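Local coordinates for alcohol dehydrogenase (Aeropyrum pernix, PDB 1H2B), which binds zinc and NAD and probably catalyses the reversible NAD-dependent oxidation of alcohols to aldehydes or ketones, at residues R20-L28 with L58-H66; K220-R229 with E347-A355. All coordinates share one frame; numbering follows the deposited sequence.

Contact 1. Residues R20-L28 with L58-H66; sequences RLHEYNKPL and LHLVQGMWH. With NAJ (nicotinamide-adenine-dinucleotide (acidic form)), chain I; OCA (octanoic acid (caprylic acid)), chain H.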
# COMPACT_ATOMS: atom_id res chain seq x y z
N ARG B 20 41.47 -11.84 9.28
CA ARG B 20 41.07 -12.64 8.12
C ARG B 20 40.68 -14.05 8.43
O ARG B 20 41.28 -14.68 9.29
CB ARG B 20 42.15 -12.65 7.05
CG ARG B 20 42.77 -11.28 6.86
CD ARG B 20 43.64 -11.24 5.64
NE ARG B 20 42.88 -10.93 4.43
CZ ARG B 20 43.28 -11.23 3.21
NH1 ARG B 20 44.43 -11.88 2.99
NH2 ARG B 20 42.52 -10.89 2.19
N LEU B 21 39.65 -14.50 7.73
CA LEU B 21 39.17 -15.87 7.81
C LEU B 21 39.97 -16.71 6.83
O LEU B 21 39.86 -16.52 5.63
CB LEU B 21 37.67 -15.92 7.44
CG LEU B 21 36.90 -17.22 7.70
CD1 LEU B 21 35.42 -16.89 7.59
CD2 LEU B 21 37.24 -18.34 6.73
N HIS B 22 40.78 -17.64 7.36
CA HIS B 22 41.49 -18.64 6.55
C HIS B 22 40.84 -20.00 6.61
O HIS B 22 40.83 -20.72 5.63
CB HIS B 22 42.94 -18.81 7.02
CG HIS B 22 43.83 -17.67 6.67
ND1 HIS B 22 44.78 -17.75 5.68
CD2 HIS B 22 43.94 -16.42 7.19
CE1 HIS B 22 45.44 -16.60 5.61
NE2 HIS B 22 44.94 -15.78 6.52
N GLU B 23 40.33 -20.35 7.78
CA GLU B 23 39.69 -21.64 7.99
C GLU B 23 38.48 -21.46 8.89
O GLU B 23 38.55 -20.74 9.89
CB GLU B 23 40.65 -22.62 8.68
CG GLU B 23 42.10 -22.58 8.22
CD GLU B 23 43.05 -23.20 9.23
OE1 GLU B 23 43.93 -22.48 9.76
OE2 GLU B 23 42.93 -24.42 9.47
N TYR B 24 37.42 -22.18 8.55
CA TYR B 24 36.19 -22.20 9.35
C TYR B 24 36.42 -22.88 10.69
O TYR B 24 37.28 -23.77 10.80
CB TYR B 24 35.07 -22.86 8.57
CG TYR B 24 34.74 -22.11 7.30
CD1 TYR B 24 34.99 -22.64 6.04
CD2 TYR B 24 34.20 -20.81 7.37
CE1 TYR B 24 34.69 -21.92 4.88
CE2 TYR B 24 33.92 -20.11 6.24
CZ TYR B 24 34.15 -20.63 4.99
OH TYR B 24 33.85 -19.90 3.87
N ASN B 25 35.67 -22.43 11.70
CA ASN B 25 35.75 -22.94 13.06
C ASN B 25 37.09 -22.80 13.75
O ASN B 25 37.45 -23.60 14.63
CB ASN B 25 35.19 -24.36 13.10
CG ASN B 25 33.71 -24.38 12.86
OD1 ASN B 25 32.95 -23.69 13.56
ND2 ASN B 25 33.28 -25.13 11.85
N LYS B 26 37.80 -21.74 13.38
CA LYS B 26 39.06 -21.36 14.00
C LYS B 26 39.07 -19.84 14.22
O LYS B 26 38.28 -19.13 13.57
CB LYS B 26 40.22 -21.81 13.11
CG LYS B 26 40.82 -23.16 13.55
CD LYS B 26 41.12 -24.08 12.37
CE LYS B 26 41.18 -25.56 12.80
NZ LYS B 26 42.07 -25.81 13.98
N PRO B 27 39.91 -19.33 15.12
CA PRO B 27 40.02 -17.88 15.33
C PRO B 27 40.41 -17.18 14.01
O PRO B 27 41.11 -17.77 13.17
CB PRO B 27 41.16 -17.76 16.35
CG PRO B 27 41.21 -19.09 17.00
CD PRO B 27 40.84 -20.08 15.99
N LEU B 28 39.97 -15.94 13.83
CA LEU B 28 40.48 -15.17 12.69
C LEU B 28 41.97 -14.91 12.90
O LEU B 28 42.46 -14.87 14.04
CB LEU B 28 39.74 -13.83 12.56
CG LEU B 28 38.23 -14.02 12.38
CD1 LEU B 28 37.55 -12.62 12.54
CD2 LEU B 28 37.85 -14.70 11.06
N LEU B 58 29.95 -14.52 13.56
CA LEU B 58 30.04 -15.85 14.14
C LEU B 58 29.54 -16.91 13.17
O LEU B 58 30.17 -17.96 12.99
CB LEU B 58 29.25 -15.92 15.44
CG LEU B 58 29.70 -15.04 16.60
CD1 LEU B 58 28.60 -15.00 17.62
CD2 LEU B 58 30.96 -15.70 17.18
N HIS B 59 28.40 -16.65 12.53
CA HIS B 59 27.91 -17.54 11.51
C HIS B 59 28.94 -17.74 10.39
O HIS B 59 29.11 -18.86 9.92
CB HIS B 59 26.56 -17.06 10.91
CG HIS B 59 25.44 -16.92 11.90
ND1 HIS B 59 25.25 -17.75 12.99
CD2 HIS B 59 24.42 -16.03 11.94
CE1 HIS B 59 24.19 -17.35 13.67
NE2 HIS B 59 23.64 -16.34 13.03
N LEU B 60 29.65 -16.66 9.99
CA LEU B 60 30.64 -16.78 8.93
C LEU B 60 31.77 -17.71 9.36
O LEU B 60 32.12 -18.62 8.60
CB LEU B 60 31.23 -15.40 8.59
CG LEU B 60 30.31 -14.62 7.62
CD1 LEU B 60 30.72 -13.15 7.63
CD2 LEU B 60 30.24 -15.16 6.22
N VAL B 61 32.31 -17.46 10.54
CA VAL B 61 33.42 -18.28 11.05
C VAL B 61 32.96 -19.75 11.18
O VAL B 61 33.73 -20.69 10.87
CB VAL B 61 33.95 -17.73 12.36
CG1 VAL B 61 34.97 -18.71 12.98
CG2 VAL B 61 34.65 -16.41 12.12
N GLN B 62 31.69 -19.95 11.57
CA GLN B 62 31.13 -21.32 11.66
C GLN B 62 30.93 -22.03 10.31
O GLN B 62 30.67 -23.25 10.27
CB GLN B 62 29.81 -21.31 12.44
CG GLN B 62 29.94 -21.39 13.94
CD GLN B 62 28.73 -20.77 14.65
OE1 GLN B 62 27.60 -20.86 14.16
NE2 GLN B 62 28.97 -20.14 15.80
N GLY B 63 31.06 -21.30 9.21
CA GLY B 63 30.88 -21.84 7.88
C GLY B 63 29.47 -21.85 7.32
O GLY B 63 29.23 -22.44 6.28
N MET B 64 28.55 -21.14 7.98
CA MET B 64 27.15 -21.14 7.58
C MET B 64 26.88 -20.60 6.16
O MET B 64 25.88 -20.96 5.51
CB MET B 64 26.32 -20.40 8.64
CG MET B 64 24.86 -20.76 8.68
SD MET B 64 23.89 -19.70 9.73
CE MET B 64 24.19 -20.43 11.34
N TRP B 65 27.76 -19.72 5.69
CA TRP B 65 27.58 -19.05 4.41
C TRP B 65 28.40 -19.63 3.25
O TRP B 65 28.24 -19.19 2.11
CB TRP B 65 27.89 -17.57 4.53
CG TRP B 65 26.84 -16.78 5.24
CD1 TRP B 65 26.87 -16.39 6.54
CD2 TRP B 65 25.61 -16.32 4.70
NE1 TRP B 65 25.74 -15.67 6.85
CE2 TRP B 65 24.95 -15.61 5.73
CE3 TRP B 65 25.00 -16.40 3.45
CZ2 TRP B 65 23.71 -15.01 5.56
CZ3 TRP B 65 23.75 -15.78 3.26
CH2 TRP B 65 23.13 -15.09 4.32
N HIS B 66 29.26 -20.59 3.57
CA HIS B 66 30.14 -21.23 2.58
C HIS B 66 29.33 -21.74 1.38
O HIS B 66 29.51 -21.28 0.24
CB HIS B 66 30.93 -22.36 3.26
CG HIS B 66 31.99 -22.98 2.40
ND1 HIS B 66 32.47 -22.40 1.24
CD2 HIS B 66 32.67 -24.15 2.54
CE1 HIS B 66 33.39 -23.19 0.70
NE2 HIS B 66 33.53 -24.25 1.47
PA NAJ I . 23.30 -10.60 18.98
O1A NAJ I . 24.13 -11.80 19.37
O2A NAJ I . 23.82 -9.19 19.31
O5B NAJ I . 21.87 -10.61 19.67
C5B NAJ I . 21.10 -11.81 19.85
C4B NAJ I . 20.22 -11.52 21.04
O4B NAJ I . 19.28 -12.61 21.14
C3B NAJ I . 20.98 -11.39 22.36
O3B NAJ I . 20.59 -10.22 23.09
C2B NAJ I . 20.55 -12.69 23.02
O2B NAJ I . 20.62 -12.67 24.46
C1B NAJ I . 19.11 -12.90 22.52
N9A NAJ I . 18.62 -14.27 22.63
C8A NAJ I . 19.29 -15.50 22.52
N7A NAJ I . 18.40 -16.52 22.65
C5A NAJ I . 17.17 -15.96 22.85
C6A NAJ I . 15.92 -16.49 23.04
N6A NAJ I . 15.68 -17.80 23.12
N1A NAJ I . 14.85 -15.63 23.14
C2A NAJ I . 15.01 -14.25 23.13
N3A NAJ I . 16.25 -13.75 22.96
C4A NAJ I . 17.31 -14.59 22.83
O3 NAJ I . 23.03 -10.76 17.42
PN NAJ I . 22.86 -9.62 16.29
O1N NAJ I . 24.16 -9.25 15.75
O2N NAJ I . 21.95 -8.56 16.79
O5D NAJ I . 22.17 -10.50 15.14
C5D NAJ I . 20.85 -10.99 15.37
C4D NAJ I . 20.51 -12.01 14.31
O4D NAJ I . 20.29 -11.30 13.07
C3D NAJ I . 21.63 -13.00 14.00
O3D NAJ I . 21.03 -14.22 13.53
C2D NAJ I . 22.38 -12.32 12.84
O2D NAJ I . 23.15 -13.18 12.05
C1D NAJ I . 21.15 -11.79 12.08
N1N NAJ I . 21.36 -10.75 11.07
C2N NAJ I . 20.44 -10.70 10.07
C3N NAJ I . 20.53 -9.70 9.11
C7N NAJ I . 19.55 -9.69 7.98
O7N NAJ I . 19.77 -8.74 7.05
N7N NAJ I . 18.47 -10.47 7.87
C4N NAJ I . 21.55 -8.69 9.14
C5N NAJ I . 22.36 -8.71 10.31
C6N NAJ I . 22.28 -9.74 11.23
C1 OCA H . 24.39 -9.33 7.56
C2 OCA H . 23.83 -10.52 6.77
C3 OCA H . 23.65 -10.16 5.28
C4 OCA H . 23.47 -11.35 4.35
C5 OCA H . 23.50 -10.86 2.90
C6 OCA H . 23.09 -11.97 1.93
C7 OCA H . 23.00 -11.51 0.48
C8 OCA H . 22.60 -12.69 -0.39
O1 OCA H . 24.77 -9.49 8.75
O2 OCA H . 24.44 -8.20 7.04
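The Schellman motif at the end of helix 55-61 is packed against a type II beta turn running from Glu23 to Lys26, with Tyr24 and Asn25 of the turn set on Val61, Gln62 and Gly63. One nearly straight hydrogen bond joins the backbones: Asn25 N donates to Val61 O at 2.7 Å (N-H...O 166°). Beside it, the Tyr24 ring slips past the helix end, its CD2 3.3 Å from Leu60 O, so that the carbonyls of Leu60 and Val61 both meet the ring at its edge. Tyr24 is steered there by its CG standing anti to its own carbonyl carbon (chi1 -61°). CD2 also lies 3.5 Å from Gly63 CA; this residue's positive phi closes the Schellman motif, and a CB here would be jammed against the Gln62 carbonyl and would lie close to the Tyr24 ring. In this zinc-containing alcohol dehydrogenase the same segment also lines the active site from before and after its Schellman turn: His59, on the helix, makes a weak hydrogen bond from NE2 to O3D of the nicotinamide ribose of NAD, and Trp65, past the turn, lies against the octanoic acid chain. Tyr24 CE1 sits over one face of the His66 imidazole, 3.8 Å from its CG, the ring planes inclined at 33°. Val61 spreads its two methyls along the 20-28 chain: CG1 rests 3.4 Å from Lys26 O, and CG2 meets Leu28 CD2 at 3.8 Å. Toward the surface, Asn25 OD1 comes within 3.5 Å of Gln62 CA.

Contact 2. Residues K220-R229 with E347-A355; sequences KEEKLKLAER and EKGEVLGRA. With NAJ (nicotinamide-adenine-dinucleotide (acidic form)), chain I.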
# COMPACT_ATOMS: atom_id res chain seq x y z
N LYS B 220 18.64 -12.65 29.05
CA LYS B 220 19.65 -12.15 29.99
C LYS B 220 19.08 -10.94 30.67
O LYS B 220 18.58 -10.02 30.01
CB LYS B 220 20.89 -11.71 29.21
CG LYS B 220 21.55 -12.84 28.40
CD LYS B 220 22.89 -13.24 29.04
CE LYS B 220 23.11 -14.76 29.10
NZ LYS B 220 22.98 -15.45 27.79
N GLU B 221 19.22 -10.88 31.98
CA GLU B 221 18.65 -9.75 32.72
C GLU B 221 19.12 -8.36 32.26
O GLU B 221 18.33 -7.42 32.18
CB GLU B 221 18.90 -9.94 34.21
CG GLU B 221 18.35 -8.81 35.08
CD GLU B 221 16.86 -8.48 34.84
OE1 GLU B 221 16.05 -9.36 34.42
OE2 GLU B 221 16.51 -7.30 35.11
N GLU B 222 20.41 -8.23 31.97
CA GLU B 222 20.95 -6.94 31.60
C GLU B 222 20.35 -6.46 30.25
O GLU B 222 20.20 -5.26 30.02
CB GLU B 222 22.48 -6.99 31.58
CG GLU B 222 23.08 -7.96 30.59
CD GLU B 222 23.20 -9.43 31.04
OE1 GLU B 222 22.67 -9.88 32.11
OE2 GLU B 222 23.86 -10.15 30.24
N LYS B 223 19.97 -7.43 29.41
CA LYS B 223 19.34 -7.06 28.11
C LYS B 223 17.89 -6.64 28.26
O LYS B 223 17.41 -5.71 27.55
CB LYS B 223 19.49 -8.19 27.12
CG LYS B 223 20.97 -8.28 26.64
CD LYS B 223 21.24 -9.60 25.95
CE LYS B 223 22.70 -10.07 25.97
NZ LYS B 223 23.60 -9.06 25.42
N LEU B 224 17.23 -7.25 29.25
CA LEU B 224 15.87 -6.82 29.59
C LEU B 224 15.83 -5.43 30.21
O LEU B 224 14.95 -4.63 29.88
CB LEU B 224 15.18 -7.84 30.48
CG LEU B 224 15.09 -9.29 29.99
CD1 LEU B 224 14.42 -10.18 31.03
CD2 LEU B 224 14.33 -9.32 28.67
N LYS B 225 16.78 -5.14 31.11
CA LYS B 225 16.89 -3.77 31.61
C LYS B 225 17.21 -2.77 30.49
O LYS B 225 16.70 -1.64 30.49
CB LYS B 225 17.99 -3.72 32.71
CG LYS B 225 17.59 -4.46 33.99
CD LYS B 225 18.83 -4.76 34.84
CE LYS B 225 19.10 -3.66 35.82
NZ LYS B 225 20.12 -4.07 36.83
N LEU B 226 18.07 -3.18 29.55
CA LEU B 226 18.41 -2.30 28.42
C LEU B 226 17.12 -1.97 27.65
O LEU B 226 16.84 -0.80 27.30
CB LEU B 226 19.45 -2.95 27.50
CG LEU B 226 19.79 -2.20 26.21
CD1 LEU B 226 20.47 -0.85 26.54
CD2 LEU B 226 20.72 -3.07 25.38
N ALA B 227 16.32 -3.01 27.37
CA ALA B 227 15.07 -2.76 26.68
C ALA B 227 14.14 -1.82 27.44
O ALA B 227 13.53 -0.94 26.86
CB ALA B 227 14.34 -4.09 26.38
N GLU B 228 14.05 -1.99 28.76
CA GLU B 228 13.30 -1.04 29.61
C GLU B 228 13.78 0.43 29.47
O GLU B 228 12.96 1.34 29.28
CB GLU B 228 13.38 -1.49 31.07
CG GLU B 228 12.55 -2.73 31.37
CD GLU B 228 12.61 -3.17 32.83
OE1 GLU B 228 13.65 -3.01 33.49
OE2 GLU B 228 11.59 -3.70 33.31
N ARG B 229 15.09 0.64 29.53
CA ARG B 229 15.63 2.00 29.38
C ARG B 229 15.36 2.57 28.00
O ARG B 229 15.27 3.80 27.84
CB ARG B 229 17.13 2.08 29.66
CG ARG B 229 17.56 1.53 30.98
CD ARG B 229 19.01 1.87 31.30
NE ARG B 229 20.00 1.16 30.47
CZ ARG B 229 20.44 -0.07 30.74
NH1 ARG B 229 19.96 -0.74 31.78
NH2 ARG B 229 21.39 -0.63 29.97
N GLU B 347 29.34 -14.82 21.27
CA GLU B 347 28.77 -16.17 21.22
C GLU B 347 28.13 -16.51 22.57
O GLU B 347 27.11 -17.23 22.61
CB GLU B 347 29.87 -17.19 20.86
CG GLU B 347 29.47 -18.66 20.90
CD GLU B 347 28.46 -19.04 19.84
OE1 GLU B 347 28.35 -18.32 18.80
OE2 GLU B 347 27.78 -20.06 20.03
N LYS B 348 28.70 -15.97 23.64
CA LYS B 348 28.21 -16.24 25.02
C LYS B 348 27.13 -15.29 25.52
O LYS B 348 26.63 -15.43 26.65
CB LYS B 348 29.36 -16.28 26.04
CG LYS B 348 30.39 -17.36 25.75
CD LYS B 348 31.61 -17.18 26.65
CE LYS B 348 31.58 -18.14 27.82
NZ LYS B 348 32.11 -17.52 29.08
N GLY B 349 26.74 -14.33 24.68
CA GLY B 349 25.68 -13.42 25.05
C GLY B 349 26.16 -12.35 26.02
O GLY B 349 25.35 -11.75 26.72
N GLU B 350 27.47 -12.08 26.00
CA GLU B 350 28.09 -11.12 26.92
C GLU B 350 28.40 -9.74 26.37
O GLU B 350 29.16 -8.98 26.99
CB GLU B 350 29.37 -11.71 27.52
CG GLU B 350 29.13 -13.06 28.18
CD GLU B 350 30.35 -13.62 28.88
OE1 GLU B 350 31.51 -13.24 28.54
OE2 GLU B 350 30.13 -14.48 29.77
N VAL B 351 27.85 -9.40 25.21
CA VAL B 351 28.00 -8.05 24.67
C VAL B 351 26.68 -7.32 24.86
O VAL B 351 25.64 -7.73 24.33
CB VAL B 351 28.39 -8.08 23.17
CG1 VAL B 351 28.53 -6.66 22.62
CG2 VAL B 351 29.73 -8.87 22.97
N LEU B 352 26.72 -6.26 25.65
CA LEU B 352 25.57 -5.40 25.80
C LEU B 352 25.51 -4.42 24.60
O LEU B 352 26.35 -3.51 24.46
CB LEU B 352 25.59 -4.62 27.13
CG LEU B 352 24.29 -3.85 27.43
CD1 LEU B 352 23.23 -4.78 27.94
CD2 LEU B 352 24.55 -2.80 28.50
N GLY B 353 24.49 -4.61 23.76
CA GLY B 353 24.38 -3.81 22.53
C GLY B 353 25.30 -4.35 21.44
O GLY B 353 25.23 -5.52 21.12
N ARG B 354 26.18 -3.50 20.93
CA ARG B 354 27.02 -3.81 19.79
C ARG B 354 28.46 -3.51 20.08
O ARG B 354 28.79 -2.41 20.48
CB ARG B 354 26.55 -2.91 18.63
CG ARG B 354 27.12 -3.25 17.28
CD ARG B 354 26.91 -4.68 16.90
NE ARG B 354 26.54 -4.89 15.52
CZ ARG B 354 25.86 -5.96 15.12
NH1 ARG B 354 25.45 -6.87 16.01
NH2 ARG B 354 25.58 -6.10 13.84
N ALA B 355 29.31 -4.49 19.80
CA ALA B 355 30.75 -4.28 19.90
C ALA B 355 31.23 -3.61 18.62
O ALA B 355 30.81 -3.99 17.51
CB ALA B 355 31.44 -5.59 20.12
PA NAJ I . 23.30 -10.60 18.98
O1A NAJ I . 24.13 -11.80 19.37
O2A NAJ I . 23.82 -9.19 19.31
O5B NAJ I . 21.87 -10.61 19.67
C5B NAJ I . 21.10 -11.81 19.85
C4B NAJ I . 20.22 -11.52 21.04
O4B NAJ I . 19.28 -12.61 21.14
C3B NAJ I . 20.98 -11.39 22.36
O3B NAJ I . 20.59 -10.22 23.09
C2B NAJ I . 20.55 -12.69 23.02
O2B NAJ I . 20.62 -12.67 24.46
C1B NAJ I . 19.11 -12.90 22.52
N9A NAJ I . 18.62 -14.27 22.63
C8A NAJ I . 19.29 -15.50 22.52
N7A NAJ I . 18.40 -16.52 22.65
C5A NAJ I . 17.17 -15.96 22.85
C6A NAJ I . 15.92 -16.49 23.04
N6A NAJ I . 15.68 -17.80 23.12
N1A NAJ I . 14.85 -15.63 23.14
C2A NAJ I . 15.01 -14.25 23.13
N3A NAJ I . 16.25 -13.75 22.96
C4A NAJ I . 17.31 -14.59 22.83
O3 NAJ I . 23.03 -10.76 17.42
PN NAJ I . 22.86 -9.62 16.29
O1N NAJ I . 24.16 -9.25 15.75
O2N NAJ I . 21.95 -8.56 16.79
O5D NAJ I . 22.17 -10.50 15.14
C5D NAJ I . 20.85 -10.99 15.37
C4D NAJ I . 20.51 -12.01 14.31
O4D NAJ I . 20.29 -11.30 13.07
C3D NAJ I . 21.63 -13.00 14.00
O3D NAJ I . 21.03 -14.22 13.53
C2D NAJ I . 22.38 -12.32 12.84
O2D NAJ I . 23.15 -13.18 12.05
C1D NAJ I . 21.15 -11.79 12.08
N1N NAJ I . 21.36 -10.75 11.07
C2N NAJ I . 20.44 -10.70 10.07
C3N NAJ I . 20.53 -9.70 9.11
C7N NAJ I . 19.55 -9.69 7.98
O7N NAJ I . 19.77 -8.74 7.05
N7N NAJ I . 18.47 -10.47 7.87
C4N NAJ I . 21.55 -8.69 9.14
C5N NAJ I . 22.36 -8.71 10.31
C6N NAJ I . 22.28 -9.74 11.23
O HOH W 1 25.53 -10.43 23.58
O HOH W 2 22.60 -6.85 23.75
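Lys220, at the N-cap position of helix 221-229, lays its bent side chain along the turn at Gly349, with CD 3.7 Å from Gly349 O. Two residues on, Glu222 lends its CG methylene and its carbonyl oxygen to the Leu352 side chain, which slides past it in the opposite direction. Lys223 carries the polar part. Its chain runs out almost straight and bends only at the last torsion (chi4 -55°), which swings NZ into the 347-355 loop. There NZ donates to two waters, water 1 at 3.0 Å and water 2 at 2.9 Å; the first in turn accepts from Val351 N and the second from Gly353 N. Val351 O is also near, 2.7 Å from NZ, but at a poor angle for a hydrogen bond. Lower down the same chain, Lys223 CD lies 3.0 Å from O3B of the NAD adenosine ribose, the sugar that Asp218 grips at the end of strand 213-218 as in other Rossmann folds. Were Lys223 replaced by alanine, the ammonium linking the two waters to the helix would be gone, and they would probably be held on this side only by the Val351 and Gly353 amides, with the methylene packing on O3B lost as well. Farther along, Leu226 packs CD2 against Leu352 CD1 at 4.0 Å. Arg229 closes the row: its guanidinium edge meets Leu352 CD2, with NH2 4.1 Å away. Beyond the loop, Arg354 NH1 binds O1N of the NAD pyrophosphate at 2.7 Å. With an ammonium joined through water to the loop amides and a leucine wedged on the helix, the union of helix and loop is largely water-mediated and apolar, and the Lys223 chain is shared between coenzyme and loop.

How the contacts relate
The two contacts follow one another along the chain, both segments of contact 1 coming before those of contact 2, and their centres lie 24 Å apart. Contact 1 lies in the catalytic part of the subunit, with 58-66 in its GroES-like region, tying the loop after strand 17-21 to the end of helix 55-61. Contact 2 pairs helix 221-229, beside the parallel Rossmann sheet, with the loop leading from helix 339-347 into strand 354-358 of the mixed sheet, so it bridges the two halves of the molecule. The contacts meet directly where Glu347 packs on Leu58 and Gln62. NAD, bound in the cleft between the domains as in this family, touches both.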